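Local coordinates for cyclopropane mycolic acid synthase 3 (Mycobacterium tuberculosis, PDB 1L1E), which probably transfers a methylene group from S-adenosyl-L-methionine to a double bond of an alpha mycolic acid, making its proximal cyclopropane ring, at residues 74-79 with 98-103; 83-89 with 110-114. All coordinates share one frame; numbering follows the deposited sequence.

Contact 1. Residues 74-79 with 98-103; sequences GWGATM and NQAGHV. With SAH (S-adenosyl-L-homocysteine), chain D.
The indole of W75 meets helix 97-109 through three side chains, each from its own direction. In the ring plane, W75 NE1 donates to OD1 of N98 at 2.9 Å; the N-H...O angle of 169° makes this bond nearly straight. N98 brings its amide there with CG anti to the backbone N (chi1 177°), and the amide plane stands 71° from the indole. Over one face lies Q99, whose CG sits 3.6 Å from the centroid of the W75 five-membered ring, close to its normal, a CH-pi contact. H102 supplies the third side: the edge of W75 points at its imidazole face in a T-shaped pair with perpendicular planes, CD1 of W75 being 3.8 Å from CG of H102.

Extended beyond CG, the Q99 chain carries its CD over G74 CA and its NE2 on to S-adenosyl-L-homocysteine. There Q99 NE2 donates to ligand O3' at 2.7 Å, and G74 N donates to the same oxygen at 3.1 Å; two N-H groups thus grip one ribose hydroxyl. G74 belongs to the glycine-rich turn of the Rossmann-like methyltransferase fold. V103 CG2 packs 3.5 Å from G76 N, at the N-cap of helix 77-86. The contact therefore sets the start of helix 77-86, just after strand 67-71, against helix 97-109, while F23 of helix 20-23 also meets the W75 ring.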
ATOM      1  N   GLY A  74       6.848  -2.852  -3.444  1.00 18.65           N
ATOM      2  CA  GLY A  74       6.681  -2.187  -4.721  1.00 18.05           C
ATOM      3  C   GLY A  74       8.018  -1.875  -5.381  1.00 19.37           C
ATOM      4  O   GLY A  74       8.932  -2.710  -5.404  1.00 18.95           O
ATOM      5  N   TRP A  75       8.147  -0.663  -5.913  1.00 19.33           N
ATOM      6  CA  TRP A  75       9.377  -0.269  -6.581  1.00 20.29           C
ATOM      7  C   TRP A  75      10.459   0.364  -5.712  1.00 19.30           C
ATOM      8  O   TRP A  75      11.365   1.025  -6.221  1.00 18.59           O
ATOM      9  CB  TRP A  75       9.045   0.626  -7.767  1.00 20.87           C
ATOM     10  CG  TRP A  75       8.459  -0.160  -8.903  1.00 22.16           C
ATOM     11  CD1 TRP A  75       9.146  -0.856  -9.858  1.00 21.12           C
ATOM     12  CD2 TRP A  75       7.072  -0.335  -9.199  1.00 18.40           C
ATOM     13  NE1 TRP A  75       8.270  -1.448 -10.734  1.00 21.36           N
ATOM     14  CE2 TRP A  75       6.990  -1.147 -10.355  1.00 20.00           C
ATOM     15  CE3 TRP A  75       5.886   0.112  -8.601  1.00 19.02           C
ATOM     16  CZ2 TRP A  75       5.760  -1.521 -10.931  1.00 19.93           C
ATOM     17  CZ3 TRP A  75       4.664  -0.259  -9.173  1.00 18.93           C
ATOM     18  CH2 TRP A  75       4.614  -1.067 -10.327  1.00 19.70           C
ATOM     19  N   GLY A  76      10.347   0.174  -4.399  1.00 21.12           N
ATOM     20  CA  GLY A  76      11.363   0.652  -3.475  1.00 19.19           C
ATOM     21  C   GLY A  76      11.449   2.048  -2.882  1.00 19.45           C
ATOM     22  O   GLY A  76      12.320   2.264  -2.044  1.00 19.87           O
ATOM     23  N   ALA A  77      10.586   2.985  -3.264  1.00 17.98           N
ATOM     24  CA  ALA A  77      10.671   4.349  -2.720  1.00 17.77           C
ATOM     25  C   ALA A  77      10.691   4.445  -1.186  1.00 19.14           C
ATOM     26  O   ALA A  77      11.385   5.305  -0.620  1.00 14.71           O
ATOM     27  CB  ALA A  77       9.521   5.217  -3.272  1.00 19.43           C
ATOM     28  N   THR A  78       9.934   3.574  -0.515  1.00 16.12           N
ATOM     29  CA  THR A  78       9.864   3.605   0.943  1.00 16.42           C
ATOM     30  C   THR A  78      11.201   3.202   1.563  1.00 17.61           C
ATOM     31  O   THR A  78      11.703   3.856   2.482  1.00 16.51           O
ATOM     32  CB  THR A  78       8.746   2.664   1.477  1.00 17.65           C
ATOM     33  OG1 THR A  78       7.480   3.037   0.911  1.00 14.94           O
ATOM     34  CG2 THR A  78       8.652   2.753   2.995  1.00 15.30           C
ATOM     35  N   MET A  79      11.782   2.117   1.067  1.00 18.57           N
ATOM     36  CA  MET A  79      13.053   1.674   1.602  1.00 20.39           C
ATOM     37  C   MET A  79      14.147   2.689   1.270  1.00 20.95           C
ATOM     38  O   MET A  79      15.028   2.934   2.089  1.00 21.21           O
ATOM     39  CB  MET A  79      13.422   0.294   1.060  1.00 22.08           C
ATOM     40  CG  MET A  79      12.504  -0.822   1.548  1.00 22.20           C
ATOM     41  SD  MET A  79      13.119  -2.465   1.109  1.00 26.09           S
ATOM     42  CE  MET A  79      12.660  -2.529  -0.582  1.00 16.47           C
ATOM     43  N   ASN A  98       9.434  -7.777 -11.820  0.89 17.74           N
ATOM     44  CA  ASN A  98       9.889  -6.476 -12.291  0.89 17.62           C
ATOM     45  C   ASN A  98      10.357  -5.567 -11.149  0.89 17.95           C
ATOM     46  O   ASN A  98      11.343  -4.841 -11.293  0.89 18.38           O
ATOM     47  CB  ASN A  98       8.772  -5.786 -13.079  0.89 17.07           C
ATOM     48  CG  ASN A  98       9.162  -4.385 -13.539  1.00 21.42           C
ATOM     49  OD1 ASN A  98       8.886  -3.388 -12.862  1.00 20.70           O
ATOM     50  ND2 ASN A  98       9.827  -4.308 -14.694  1.00 17.16           N
ATOM     51  N   GLN A  99       9.641  -5.600 -10.031  0.87 16.82           N
ATOM     52  CA  GLN A  99       9.980  -4.771  -8.872  0.87 18.05           C
ATOM     53  C   GLN A  99      11.247  -5.250  -8.179  0.87 17.83           C
ATOM     54  O   GLN A  99      12.103  -4.442  -7.812  0.87 15.92           O
ATOM     55  CB  GLN A  99       8.809  -4.752  -7.879  0.87 17.96           C
ATOM     56  CG  GLN A  99       7.542  -4.118  -8.459  1.00 19.36           C
ATOM     57  CD  GLN A  99       6.332  -4.180  -7.531  1.00 20.01           C
ATOM     58  OE1 GLN A  99       5.299  -3.569  -7.809  1.00 22.96           O
ATOM     59  NE2 GLN A  99       6.452  -4.915  -6.441  1.00 16.95           N
ATOM     60  N   ALA A 100      11.374  -6.562  -7.999  1.00 17.22           N
ATOM     61  CA  ALA A 100      12.563  -7.098  -7.341  1.00 19.45           C
ATOM     62  C   ALA A 100      13.812  -6.674  -8.110  1.00 17.65           C
ATOM     63  O   ALA A 100      14.763  -6.166  -7.529  1.00 19.53           O
ATOM     64  CB  ALA A 100      12.486  -8.614  -7.250  1.00 18.07           C
ATOM     65  N   GLY A 101      13.803  -6.878  -9.420  1.00 18.72           N
ATOM     66  CA  GLY A 101      14.948  -6.489 -10.218  1.00 19.60           C
ATOM     67  C   GLY A 101      15.174  -4.988 -10.144  1.00 21.82           C
ATOM     68  O   GLY A 101      16.306  -4.545  -9.962  1.00 21.99           O
ATOM     69  N   HIS A 102      14.105  -4.204 -10.295  1.00 20.71           N
ATOM     70  CA  HIS A 102      14.223  -2.755 -10.232  1.00 21.16           C
ATOM     71  C   HIS A 102      14.791  -2.298  -8.894  1.00 21.70           C
ATOM     72  O   HIS A 102      15.690  -1.453  -8.853  1.00 21.77           O
ATOM     73  CB  HIS A 102      12.865  -2.089 -10.466  1.00 24.06           C
ATOM     74  CG  HIS A 102      12.908  -0.593 -10.399  1.00 26.77           C
ATOM     75  ND1 HIS A 102      12.960   0.099  -9.208  1.00 26.51           N
ATOM     76  CD2 HIS A 102      12.924   0.342 -11.380  1.00 27.11           C
ATOM     77  CE1 HIS A 102      13.004   1.397  -9.457  1.00 28.57           C
ATOM     78  NE2 HIS A 102      12.983   1.571 -10.766  1.00 28.64           N
ATOM     79  N   VAL A 103      14.279  -2.849  -7.795  1.00 20.45           N
ATOM     80  CA  VAL A 103      14.780  -2.450  -6.477  1.00 21.28           C
ATOM     81  C   VAL A 103      16.242  -2.862  -6.236  1.00 20.96           C
ATOM     82  O   VAL A 103      16.976  -2.150  -5.572  1.00 21.03           O
ATOM     83  CB  VAL A 103      13.914  -3.025  -5.327  1.00 19.00           C
ATOM     84  CG1 VAL A 103      14.559  -2.718  -3.985  1.00 17.75           C
ATOM     85  CG2 VAL A 103      12.501  -2.414  -5.376  1.00 18.74           C
TER
HETATM   86  N   SAH D 900       4.114  -0.722  -0.908  1.00 16.83           N
HETATM   87  CA  SAH D 900       4.372  -0.260  -2.273  1.00 18.42           C
HETATM   88  CB  SAH D 900       3.699  -1.194  -3.302  1.00 18.35           C
HETATM   89  CG  SAH D 900       2.190  -1.405  -3.152  1.00 17.75           C
HETATM   90  SD  SAH D 900       1.485  -2.502  -4.393  1.00 20.84           S
HETATM   91  C   SAH D 900       3.847   1.173  -2.469  1.00 17.57           C
HETATM   92  O   SAH D 900       3.327   1.737  -1.503  1.00 19.20           O
HETATM   93  OXT SAH D 900       3.939   1.694  -3.590  1.00 21.09           O
HETATM   94  C5' SAH D 900       1.414  -4.075  -3.469  1.00 18.94           C
HETATM   95  C4' SAH D 900       2.777  -4.703  -3.152  1.00 17.12           C
HETATM   96  O4' SAH D 900       2.674  -5.794  -2.191  1.00 18.47           O
HETATM   97  C3' SAH D 900       3.462  -5.313  -4.372  1.00 20.48           C
HETATM   98  O3' SAH D 900       4.881  -5.064  -4.244  1.00 15.59           O
HETATM   99  C2' SAH D 900       3.144  -6.779  -4.255  1.00 18.40           C
HETATM  100  O2' SAH D 900       4.021  -7.583  -5.049  1.00 18.97           O
HETATM  101  C1' SAH D 900       3.274  -6.979  -2.775  1.00 18.69           C
HETATM  102  N9  SAH D 900       2.622  -8.201  -2.257  1.00 20.18           N
HETATM  103  C8  SAH D 900       1.368  -8.690  -2.443  1.00 22.28           C
HETATM  104  N7  SAH D 900       1.068  -9.795  -1.845  1.00 20.55           N
HETATM  105  C5  SAH D 900       2.244 -10.102  -1.172  1.00 21.83           C
HETATM  106  C6  SAH D 900       2.637 -11.178  -0.311  1.00 24.16           C
HETATM  107  N6  SAH D 900       1.814 -12.184   0.021  1.00 22.68           N
HETATM  108  N1  SAH D 900       3.924 -11.164   0.194  1.00 23.63           N
HETATM  109  C2  SAH D 900       4.760 -10.149  -0.134  1.00 25.00           C
HETATM  110  N3  SAH D 900       4.502  -9.089  -0.928  1.00 21.53           N
HETATM  111  C4  SAH D 900       3.214  -9.128  -1.420  1.00 21.22           C

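Contact 2. Residues 83-89 with 110-114; sequences IEKYDVN and MDTPR
R114 reaches back across the end of helix 77-86 to D87, V88 and N89, at the rim of the Rossmann-like methyltransferase sheet where strands 89-94 and 116-120 begin side by side. R114 CB lies 3.8 Å from V88 O and faces CG2 of I83 a little farther off. R114 CG continues past V88 O and comes 3.6 Å from OD1 of D87. A bend at chi2 (-65°) then turns the chain, placing R114 CD against the V88 carbonyl carbon and 3.1 Å from OD1 of N89. That amide oxygen has its hydrogen-bonding partner next door, the backbone N of S115.

R114 NE donates to D87 O, the backbone carbonyl oxygen, at 3.0 Å. The bond is bent, with an N-H...O angle of 145°, and the donor stands above the carbonyl plane. At the tip OD1 of D87 lies over one guanidinium face, the carboxylate and guanidinium planes 27° apart. OD2 of D87 and NH2 of R114 form a salt bridge, but the oxygen is well out of the guanidinium plane, so the attraction is one of charge without a directed N-H. The positive phi of D87, the first residue whose backbone angles are no longer helical, probably helps the turn present both its carbonyl and its carboxylate to one arginine.

Next to this polar end, I83 supplies the apolar part: its CD1 touches M110 SD, and its CG2 packs on T112 CG2. T112 also folds its own loop into an ST turn, T112 OG1 accepting from the backbone N of R114 at 3.1 Å.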
ATOM      1  N   ILE A  83      16.419   4.606   4.200  1.00 18.90           N
ATOM      2  CA  ILE A  83      17.882   4.629   4.239  1.00 21.77           C
ATOM      3  C   ILE A  83      18.403   6.059   4.304  1.00 21.55           C
ATOM      4  O   ILE A  83      19.116   6.427   5.234  1.00 22.37           O
ATOM      5  CB  ILE A  83      18.501   3.970   2.981  1.00 22.55           C
ATOM      6  CG1 ILE A  83      18.104   2.495   2.900  1.00 23.98           C
ATOM      7  CG2 ILE A  83      20.029   4.114   3.024  1.00 25.47           C
ATOM      8  CD1 ILE A  83      18.652   1.773   1.681  1.00 27.45           C
ATOM      9  N   GLU A  84      18.018   6.858   3.317  1.00 19.51           N
ATOM     10  CA  GLU A  84      18.465   8.250   3.207  1.00 21.52           C
ATOM     11  C   GLU A  84      18.034   9.218   4.298  1.00 21.04           C
ATOM     12  O   GLU A  84      18.859   9.982   4.807  1.00 22.00           O
ATOM     13  CB  GLU A  84      18.059   8.815   1.847  1.00 24.37           C
ATOM     14  CG  GLU A  84      18.765   8.165   0.678  1.00 30.73           C
ATOM     15  CD  GLU A  84      18.333   8.750  -0.649  1.00 36.78           C
ATOM     16  OE1 GLU A  84      18.867   8.308  -1.692  1.00 38.17           O
ATOM     17  OE2 GLU A  84      17.461   9.653  -0.649  1.00 40.32           O
ATOM     18  N   LYS A  85      16.754   9.213   4.661  1.00 19.16           N
ATOM     19  CA  LYS A  85      16.291  10.131   5.694  1.00 19.10           C
ATOM     20  C   LYS A  85      16.402   9.614   7.120  1.00 20.09           C
ATOM     21  O   LYS A  85      16.698  10.380   8.035  1.00 18.45           O
ATOM     22  CB  LYS A  85      14.833  10.562   5.446  1.00 19.59           C
ATOM     23  CG  LYS A  85      14.308  11.493   6.539  1.00 19.97           C
ATOM     24  CD  LYS A  85      12.891  12.002   6.289  1.00 22.31           C
ATOM     25  CE  LYS A  85      12.426  12.833   7.484  1.00 23.60           C
ATOM     26  NZ  LYS A  85      11.225  13.656   7.175  1.00 25.35           N
ATOM     27  N   TYR A  86      16.163   8.322   7.323  1.00 19.79           N
ATOM     28  CA  TYR A  86      16.217   7.785   8.674  1.00 20.14           C
ATOM     29  C   TYR A  86      17.474   6.975   8.981  1.00 19.49           C
ATOM     30  O   TYR A  86      17.691   6.570  10.116  1.00 23.89           O
ATOM     31  CB  TYR A  86      14.952   6.958   8.943  1.00 23.22           C
ATOM     32  CG  TYR A  86      13.670   7.749   8.705  1.00 22.41           C
ATOM     33  CD1 TYR A  86      13.179   7.947   7.410  1.00 24.26           C
ATOM     34  CD2 TYR A  86      12.977   8.330   9.767  1.00 22.28           C
ATOM     35  CE1 TYR A  86      12.025   8.707   7.180  1.00 23.75           C
ATOM     36  CE2 TYR A  86      11.816   9.097   9.547  1.00 22.22           C
ATOM     37  CZ  TYR A  86      11.354   9.276   8.255  1.00 20.98           C
ATOM     38  OH  TYR A  86      10.221  10.024   8.035  1.00 25.57           O
ATOM     39  N   ASP A  87      18.294   6.737   7.965  1.00 21.28           N
ATOM     40  CA  ASP A  87      19.555   6.015   8.131  1.00 22.82           C
ATOM     41  C   ASP A  87      19.437   4.614   8.751  1.00 23.14           C
ATOM     42  O   ASP A  87      20.178   4.265   9.678  1.00 23.36           O
ATOM     43  CB  ASP A  87      20.516   6.886   8.952  1.00 25.53           C
ATOM     44  CG  ASP A  87      21.918   6.329   8.998  1.00 28.50           C
ATOM     45  OD1 ASP A  87      22.327   5.684   8.010  1.00 30.84           O
ATOM     46  OD2 ASP A  87      22.618   6.548  10.013  1.00 29.42           O
ATOM     47  N   VAL A  88      18.512   3.810   8.235  1.00 21.90           N
ATOM     48  CA  VAL A  88      18.324   2.454   8.740  1.00 19.98           C
ATOM     49  C   VAL A  88      18.654   1.431   7.669  1.00 19.23           C
ATOM     50  O   VAL A  88      18.755   1.769   6.493  1.00 20.67           O
ATOM     51  CB  VAL A  88      16.859   2.216   9.202  1.00 21.36           C
ATOM     52  CG1 VAL A  88      16.508   3.176  10.306  1.00 21.55           C
ATOM     53  CG2 VAL A  88      15.885   2.375   8.016  1.00 22.78           C
ATOM     54  N   ASN A  89      18.842   0.183   8.093  1.00 20.47           N
ATOM     55  CA  ASN A  89      19.116  -0.930   7.189  1.00 20.01           C
ATOM     56  C   ASN A  89      17.725  -1.396   6.762  1.00 19.94           C
ATOM     57  O   ASN A  89      16.767  -1.239   7.525  1.00 18.23           O
ATOM     58  CB  ASN A  89      19.828  -2.065   7.942  1.00 20.73           C
ATOM     59  CG  ASN A  89      21.102  -1.603   8.627  1.00 21.59           C
ATOM     60  OD1 ASN A  89      22.110  -1.308   7.969  1.00 18.96           O
ATOM     61  ND2 ASN A  89      21.062  -1.528   9.952  1.00 20.82           N
ATOM     62  N   MET A 110      23.100   2.981  -5.312  1.00 29.74           N
ATOM     63  CA  MET A 110      23.347   3.886  -4.201  1.00 28.28           C
ATOM     64  C   MET A 110      24.512   3.446  -3.329  1.00 24.44           C
ATOM     65  O   MET A 110      24.920   2.289  -3.349  1.00 24.49           O
ATOM     66  CB  MET A 110      22.069   4.071  -3.360  1.00 30.02           C
ATOM     67  CG  MET A 110      21.325   2.802  -2.958  1.00 33.94           C
ATOM     68  SD  MET A 110      19.665   3.170  -2.250  1.00 34.70           S
ATOM     69  CE  MET A 110      18.722   3.289  -3.713  1.00 36.95           C
ATOM     70  N   ASP A 111      25.070   4.391  -2.588  0.78 24.22           N
ATOM     71  CA  ASP A 111      26.179   4.098  -1.700  0.78 24.13           C
ATOM     72  C   ASP A 111      25.820   4.514  -0.288  0.78 22.95           C
ATOM     73  O   ASP A 111      25.468   5.670  -0.033  0.78 22.09           O
ATOM     74  CB  ASP A 111      27.448   4.827  -2.141  0.78 26.63           C
ATOM     75  CG  ASP A 111      28.544   4.750  -1.098  1.00 28.43           C
ATOM     76  OD1 ASP A 111      28.480   5.511  -0.110  1.00 30.93           O
ATOM     77  OD2 ASP A 111      29.456   3.913  -1.248  1.00 31.61           O
ATOM     78  N   THR A 112      25.898   3.548   0.618  0.86 20.54           N
ATOM     79  CA  THR A 112      25.597   3.746   2.025  0.86 20.51           C
ATOM     80  C   THR A 112      26.133   2.530   2.772  0.86 20.86           C
ATOM     81  O   THR A 112      26.126   1.412   2.245  0.86 17.27           O
ATOM     82  CB  THR A 112      24.053   3.862   2.285  0.86 21.06           C
ATOM     83  OG1 THR A 112      23.802   3.885   3.700  1.00 18.53           O
ATOM     84  CG2 THR A 112      23.301   2.682   1.670  1.00 20.59           C
ATOM     85  N   PRO A 113      26.649   2.740   3.990  0.86 20.55           N
ATOM     86  CA  PRO A 113      27.169   1.615   4.767  0.86 21.12           C
ATOM     87  C   PRO A 113      25.993   0.787   5.272  0.86 21.85           C
ATOM     88  O   PRO A 113      26.174  -0.204   5.973  0.86 20.39           O
ATOM     89  CB  PRO A 113      27.916   2.298   5.903  1.00 23.36           C
ATOM     90  CG  PRO A 113      27.176   3.587   6.071  1.00 23.11           C
ATOM     91  CD  PRO A 113      26.947   4.016   4.654  1.00 21.38           C
ATOM     92  N   ARG A 114      24.785   1.216   4.913  0.80 21.93           N
ATOM     93  CA  ARG A 114      23.569   0.516   5.316  0.80 23.00           C
ATOM     94  C   ARG A 114      23.304  -0.705   4.455  0.80 21.85           C
ATOM     95  O   ARG A 114      23.453  -0.666   3.240  0.80 20.72           O
ATOM     96  CB  ARG A 114      22.364   1.462   5.246  0.80 24.47           C
ATOM     97  CG  ARG A 114      22.335   2.464   6.371  1.00 27.54           C
ATOM     98  CD  ARG A 114      22.133   1.736   7.690  1.00 33.65           C
ATOM     99  NE  ARG A 114      22.492   2.551   8.841  1.00 39.40           N
ATOM    100  CZ  ARG A 114      23.735   2.903   9.150  1.00 40.29           C
ATOM    101  NH1 ARG A 114      24.748   2.508   8.390  1.00 40.17           N
ATOM    102  NH2 ARG A 114      23.963   3.651  10.223  1.00 40.21           N
TER

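From the N terminus, the chain leaves strand 67-71, passes through 74-79 into helix 77-86, and turns at 83-89 into strand 89-94. Contact 1 closes its loop when 98-103, on helix 97-109, returns to the glycine-rich turn; contact 2 closes when 110-114 returns to the far end of helix 77-86. The segments alternate along the chain, so the two loops cross rather than nest. Helix 77-86 is thus met near its start by helix 97-109 and near its end by the loop leading to strand 116-120. Contact centres lie about 15 Å apart, and only contact 1 includes bound S-adenosyl-L-homocysteine.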